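PDB 1LJ8: mannitol dehydrogenase from Pseudomonas fluorescens, which probably catalyses the NAD-dependent interconversion of mannitol and fructose, as a long-chain dehydrogenase of the mannitol dehydrogenase family. Local coordinates for residues Val407-Glu419 with Cys434-Leu448. Residues are numbered along the deposited sequence; the frame is centred on the assembly and turned at random.
Sequences VAAWALYLKGVDE and CQGLVSDDALISQRL
Leu414 and Gln435 bring the backbones closest, CA to CA 5.5 Å, near the type I turn from Tyr413 to Gly416, beside helix 431-437; the axes of segments 407-413 and 444-448 stand 94° apart. Leu414 CD1 lies over one face of the Trp410 ring in the same segment, while both its methyls rest on Cys434 CB. The indole's far corner meets the other segment obliquely, CH2 3.7 Å from Cys434 SG and CZ3 3.6 Å from Leu448 CD1; CG of Trp410 anti to the backbone N (chi1 -175°) sends the ring that way. Ala411 CB sits against Leu448 CD2 and Ile444 CG2, and Val438 CG2 packs on Leu414 CB and Lys415 CG. Gln435 NE2 donates an almost straight bond (2.7 Å, 164°) to Leu414 O, close to the plane of the Gln435 amide. A leucine in place of Gln435 would probably leave Leu414 O without this donor. Lys415 NZ hydrogen-bonds to Val438 O (2.7 Å), almost in line with the C=O bond. A weak salt bridge joins Lys415 NZ to Asp441 OD2 (3.4 Å), also bonded to Tyr473 of helix 463-488. Apolar packing thus joins these helices of the C-terminal domain, while amide and ammonium groups hold the Leu414 and Val438 carbonyls.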
loop_
_atom_site.group_PDB
_atom_site.type_symbol
_atom_site.label_atom_id
_atom_site.label_comp_id
_atom_site.label_asym_id
_atom_site.label_seq_id
_atom_site.Cartn_x
_atom_site.Cartn_y
_atom_site.Cartn_z
ATOM N N VAL A 407 -4.888 6.643 -17.913
ATOM C CA VAL A 407 -5.545 5.394 -18.299
ATOM C C VAL A 407 -5.027 4.907 -19.675
ATOM O O VAL A 407 -4.850 3.699 -19.890
ATOM C CB VAL A 407 -7.111 5.567 -18.327
ATOM C CG1 VAL A 407 -7.822 4.204 -18.653
ATOM C CG2 VAL A 407 -7.590 6.054 -16.962
ATOM N N ALA A 408 -4.846 5.843 -20.615
ATOM C CA ALA A 408 -4.329 5.511 -21.928
ATOM C C ALA A 408 -2.880 4.959 -21.773
ATOM O O ALA A 408 -2.469 3.989 -22.474
ATOM C CB ALA A 408 -4.326 6.796 -22.819
ATOM N N ALA A 409 -2.109 5.592 -20.888
ATOM C CA ALA A 409 -0.701 5.167 -20.669
ATOM C C ALA A 409 -0.703 3.729 -20.148
ATOM O O ALA A 409 0.103 2.892 -20.572
ATOM C CB ALA A 409 -0.003 6.102 -19.642
ATOM N N TRP A 410 -1.588 3.450 -19.192
ATOM C CA TRP A 410 -1.678 2.075 -18.658
ATOM C C TRP A 410 -2.044 1.099 -19.787
ATOM O O TRP A 410 -1.461 0.000 -19.885
ATOM C CB TRP A 410 -2.763 1.982 -17.557
ATOM C CG TRP A 410 -2.833 0.634 -16.893
ATOM C CD1 TRP A 410 -1.791 -0.013 -16.263
ATOM C CD2 TRP A 410 -3.993 -0.206 -16.716
ATOM N NE1 TRP A 410 -2.247 -1.192 -15.691
ATOM C CE2 TRP A 410 -3.581 -1.337 -15.954
ATOM C CE3 TRP A 410 -5.325 -0.112 -17.113
ATOM C CZ2 TRP A 410 -4.466 -2.370 -15.587
ATOM C CZ3 TRP A 410 -6.223 -1.147 -16.749
ATOM C CH2 TRP A 410 -5.774 -2.263 -15.990
ATOM N N ALA A 411 -2.998 1.499 -20.644
ATOM C CA ALA A 411 -3.428 0.624 -21.727
ATOM C C ALA A 411 -2.268 0.258 -22.649
ATOM O O ALA A 411 -2.089 -0.930 -23.015
ATOM C CB ALA A 411 -4.589 1.281 -22.568
ATOM N N LEU A 412 -1.479 1.256 -23.009
ATOM C CA LEU A 412 -0.355 1.005 -23.928
ATOM C C LEU A 412 0.731 0.227 -23.192
ATOM O O LEU A 412 1.319 -0.692 -23.743
ATOM C CB LEU A 412 0.209 2.317 -24.477
ATOM C CG LEU A 412 1.320 2.154 -25.558
ATOM C CD1 LEU A 412 0.823 1.315 -26.734
ATOM C CD2 LEU A 412 1.757 3.484 -26.067
ATOM N N TYR A 413 0.942 0.576 -21.933
ATOM C CA TYR A 413 1.937 -0.094 -21.081
ATOM C C TYR A 413 1.636 -1.603 -20.983
ATOM O O TYR A 413 2.567 -2.430 -20.938
ATOM C CB TYR A 413 1.887 0.565 -19.705
ATOM C CG TYR A 413 2.345 -0.326 -18.579
ATOM C CD1 TYR A 413 3.682 -0.326 -18.167
ATOM C CD2 TYR A 413 1.432 -1.135 -17.888
ATOM C CE1 TYR A 413 4.093 -1.100 -17.096
ATOM C CE2 TYR A 413 1.847 -1.930 -16.780
ATOM C CZ TYR A 413 3.170 -1.895 -16.405
ATOM O OH TYR A 413 3.611 -2.652 -15.323
ATOM N N LEU A 414 0.355 -1.974 -20.945
ATOM C CA LEU A 414 -0.023 -3.397 -20.847
ATOM C C LEU A 414 0.446 -4.250 -22.039
ATOM O O LEU A 414 0.437 -5.490 -21.970
ATOM C CB LEU A 414 -1.535 -3.550 -20.704
ATOM C CG LEU A 414 -2.047 -3.106 -19.322
ATOM C CD1 LEU A 414 -3.580 -2.946 -19.334
ATOM C CD2 LEU A 414 -1.607 -4.131 -18.251
ATOM N N LYS A 415 0.836 -3.613 -23.140
ATOM C CA LYS A 415 1.304 -4.413 -24.274
ATOM C C LYS A 415 2.699 -4.986 -23.994
ATOM O O LYS A 415 3.175 -5.860 -24.736
ATOM C CB LYS A 415 1.265 -3.590 -25.575
ATOM C CG LYS A 415 -0.178 -3.262 -26.002
ATOM C CD LYS A 415 -0.257 -2.466 -27.323
ATOM C CE LYS A 415 -0.523 -3.361 -28.523
ATOM N NZ LYS A 415 -1.946 -3.840 -28.540
ATOM N N GLY A 416 3.364 -4.494 -22.943
ATOM C CA GLY A 416 4.651 -5.095 -22.555
ATOM C C GLY A 416 5.963 -4.741 -23.249
ATOM O O GLY A 416 6.923 -5.534 -23.153
ATOM N N VAL A 417 6.043 -3.591 -23.915
ATOM C CA VAL A 417 7.284 -3.179 -24.580
ATOM C C VAL A 417 7.377 -1.664 -24.489
ATOM O O VAL A 417 6.392 -0.963 -24.764
ATOM C CB VAL A 417 7.347 -3.563 -26.097
ATOM C CG1 VAL A 417 8.777 -3.299 -26.624
ATOM C CG2 VAL A 417 7.017 -5.012 -26.289
ATOM N N ASP A 418 8.530 -1.143 -24.077
ATOM C CA ASP A 418 8.646 0.305 -23.952
ATOM C C ASP A 418 9.185 0.962 -25.208
ATOM O O ASP A 418 9.412 0.286 -26.221
ATOM C CB ASP A 418 9.447 0.711 -22.674
ATOM C CG ASP A 418 10.941 0.382 -22.741
ATOM O OD1 ASP A 418 11.484 0.221 -23.851
ATOM O OD2 ASP A 418 11.562 0.315 -21.653
ATOM N N GLU A 419 9.367 2.281 -25.167
ATOM C CA GLU A 419 9.816 2.984 -26.353
ATOM C C GLU A 419 11.250 2.645 -26.760
ATOM O O GLU A 419 11.631 2.919 -27.888
ATOM C CB GLU A 419 9.670 4.499 -26.178
ATOM C CG GLU A 419 8.175 4.883 -26.153
ATOM C CD GLU A 419 7.885 6.378 -26.013
ATOM O OE1 GLU A 419 8.799 7.232 -25.849
ATOM O OE2 GLU A 419 6.682 6.713 -26.041
ATOM N N CYS A 434 -5.805 -8.431 -17.996
ATOM C CA CYS A 434 -5.625 -7.061 -18.509
ATOM C C CYS A 434 -4.914 -7.017 -19.871
ATOM O O CYS A 434 -5.274 -6.231 -20.724
ATOM C CB CYS A 434 -4.868 -6.183 -17.496
ATOM S SG CYS A 434 -5.802 -5.953 -15.907
ATOM N N GLN A 435 -3.896 -7.849 -20.076
ATOM C CA GLN A 435 -3.229 -7.849 -21.370
ATOM C C GLN A 435 -4.216 -8.261 -22.457
ATOM O O GLN A 435 -4.140 -7.786 -23.604
ATOM C CB GLN A 435 -2.023 -8.796 -21.340
ATOM C CG GLN A 435 -0.864 -8.234 -20.496
ATOM C CD GLN A 435 0.473 -8.838 -20.897
ATOM O OE1 GLN A 435 0.679 -10.046 -20.749
ATOM N NE2 GLN A 435 1.383 -8.004 -21.425
ATOM N N GLY A 436 -5.149 -9.139 -22.093
ATOM C CA GLY A 436 -6.156 -9.580 -23.045
ATOM C C GLY A 436 -6.996 -8.422 -23.573
ATOM O O GLY A 436 -7.307 -8.367 -24.759
ATOM N N LEU A 437 -7.339 -7.474 -22.693
ATOM C CA LEU A 437 -8.164 -6.318 -23.048
ATOM C C LEU A 437 -7.504 -5.405 -24.089
ATOM O O LEU A 437 -8.196 -4.605 -24.735
ATOM C CB LEU A 437 -8.442 -5.470 -21.794
ATOM C CG LEU A 437 -9.019 -6.174 -20.560
ATOM C CD1 LEU A 437 -8.878 -5.297 -19.310
ATOM C CD2 LEU A 437 -10.489 -6.509 -20.843
ATOM N N VAL A 438 -6.182 -5.477 -24.228
ATOM C CA VAL A 438 -5.516 -4.606 -25.196
ATOM C C VAL A 438 -4.896 -5.324 -26.399
ATOM O O VAL A 438 -4.019 -4.794 -27.062
ATOM C CB VAL A 438 -4.439 -3.724 -24.498
ATOM C CG1 VAL A 438 -5.070 -2.964 -23.358
ATOM C CG2 VAL A 438 -3.281 -4.583 -23.977
ATOM N N SER A 439 -5.394 -6.517 -26.697
ATOM C CA SER A 439 -4.879 -7.289 -27.822
ATOM C C SER A 439 -5.283 -6.697 -29.198
ATOM O O SER A 439 -4.614 -6.930 -30.212
ATOM C CB SER A 439 -5.353 -8.735 -27.689
ATOM O OG SER A 439 -6.754 -8.813 -27.819
ATOM N N ASP A 440 -6.342 -5.901 -29.224
ATOM C CA ASP A 440 -6.815 -5.284 -30.469
ATOM C C ASP A 440 -6.951 -3.775 -30.236
ATOM O O ASP A 440 -7.854 -3.357 -29.497
ATOM C CB ASP A 440 -8.181 -5.871 -30.811
ATOM C CG ASP A 440 -8.657 -5.509 -32.212
ATOM O OD1 ASP A 440 -8.653 -4.311 -32.597
ATOM O OD2 ASP A 440 -9.064 -6.448 -32.918
ATOM N N ASP A 441 -6.084 -2.970 -30.860
ATOM C CA ASP A 441 -6.114 -1.511 -30.670
ATOM C C ASP A 441 -7.490 -0.919 -30.899
ATOM O O ASP A 441 -7.935 -0.039 -30.152
ATOM C CB ASP A 441 -5.164 -0.776 -31.628
ATOM C CG ASP A 441 -3.765 -0.545 -31.056
ATOM O OD1 ASP A 441 -3.028 0.221 -31.697
ATOM O OD2 ASP A 441 -3.386 -1.109 -30.005
ATOM N N ALA A 442 -8.164 -1.376 -31.953
ATOM C CA ALA A 442 -9.489 -0.831 -32.275
ATOM C C ALA A 442 -10.555 -1.124 -31.229
ATOM O O ALA A 442 -11.566 -0.416 -31.148
ATOM C CB ALA A 442 -9.957 -1.352 -33.631
ATOM N N LEU A 443 -10.339 -2.165 -30.430
ATOM C CA LEU A 443 -11.331 -2.533 -29.442
ATOM C C LEU A 443 -10.957 -2.199 -27.995
ATOM O O LEU A 443 -11.695 -2.539 -27.077
ATOM C CB LEU A 443 -11.623 -4.028 -29.555
ATOM C CG LEU A 443 -12.291 -4.508 -30.862
ATOM C CD1 LEU A 443 -12.312 -6.049 -30.867
ATOM C CD2 LEU A 443 -13.699 -3.990 -30.970
ATOM N N ILE A 444 -9.834 -1.518 -27.797
ATOM C CA ILE A 444 -9.387 -1.208 -26.440
ATOM C C ILE A 444 -10.380 -0.361 -25.650
ATOM O O ILE A 444 -10.700 -0.685 -24.503
ATOM C CB ILE A 444 -7.978 -0.545 -26.465
ATOM C CG1 ILE A 444 -6.953 -1.599 -26.874
ATOM C CG2 ILE A 444 -7.631 0.091 -25.084
ATOM C CD1 ILE A 444 -5.580 -1.042 -27.244
ATOM N N SER A 445 -10.922 0.696 -26.241
ATOM C CA SER A 445 -11.819 1.516 -25.436
ATOM C C SER A 445 -13.072 0.731 -25.074
ATOM O O SER A 445 -13.578 0.851 -23.965
ATOM C CB SER A 445 -12.155 2.861 -26.148
ATOM O OG SER A 445 -12.789 2.632 -27.395
ATOM N N GLN A 446 -13.557 -0.112 -25.979
ATOM C CA GLN A 446 -14.757 -0.875 -25.677
ATOM C C GLN A 446 -14.537 -1.976 -24.632
ATOM O O GLN A 446 -15.439 -2.277 -23.834
ATOM C CB GLN A 446 -15.308 -1.516 -26.960
ATOM C CG GLN A 446 -16.560 -2.342 -26.767
ATOM C CD GLN A 446 -17.800 -1.508 -26.467
ATOM O OE1 GLN A 446 -18.924 -2.032 -26.479
ATOM N NE2 GLN A 446 -17.610 -0.201 -26.197
ATOM N N ARG A 447 -13.353 -2.567 -24.632
ATOM C CA ARG A 447 -13.077 -3.658 -23.700
ATOM C C ARG A 447 -12.470 -3.222 -22.375
ATOM O O ARG A 447 -12.945 -3.615 -21.314
ATOM C CB ARG A 447 -12.124 -4.678 -24.327
ATOM C CG ARG A 447 -12.675 -5.442 -25.550
ATOM C CD ARG A 447 -11.527 -6.225 -26.187
ATOM N NE ARG A 447 -11.947 -7.185 -27.198
ATOM C CZ ARG A 447 -11.097 -7.913 -27.927
ATOM N NH1 ARG A 447 -9.769 -7.783 -27.759
ATOM N NH2 ARG A 447 -11.574 -8.787 -28.814
ATOM N N LEU A 448 -11.388 -2.441 -22.446
ATOM C CA LEU A 448 -10.703 -2.029 -21.233
ATOM C C LEU A 448 -11.547 -1.127 -20.341
ATOM O O LEU A 448 -11.614 -1.350 -19.144
ATOM C CB LEU A 448 -9.384 -1.341 -21.571
ATOM C CG LEU A 448 -8.577 -0.927 -20.326
ATOM C CD1 LEU A 448 -8.128 -2.175 -19.576
ATOM C CD2 LEU A 448 -7.363 -0.144 -20.728
#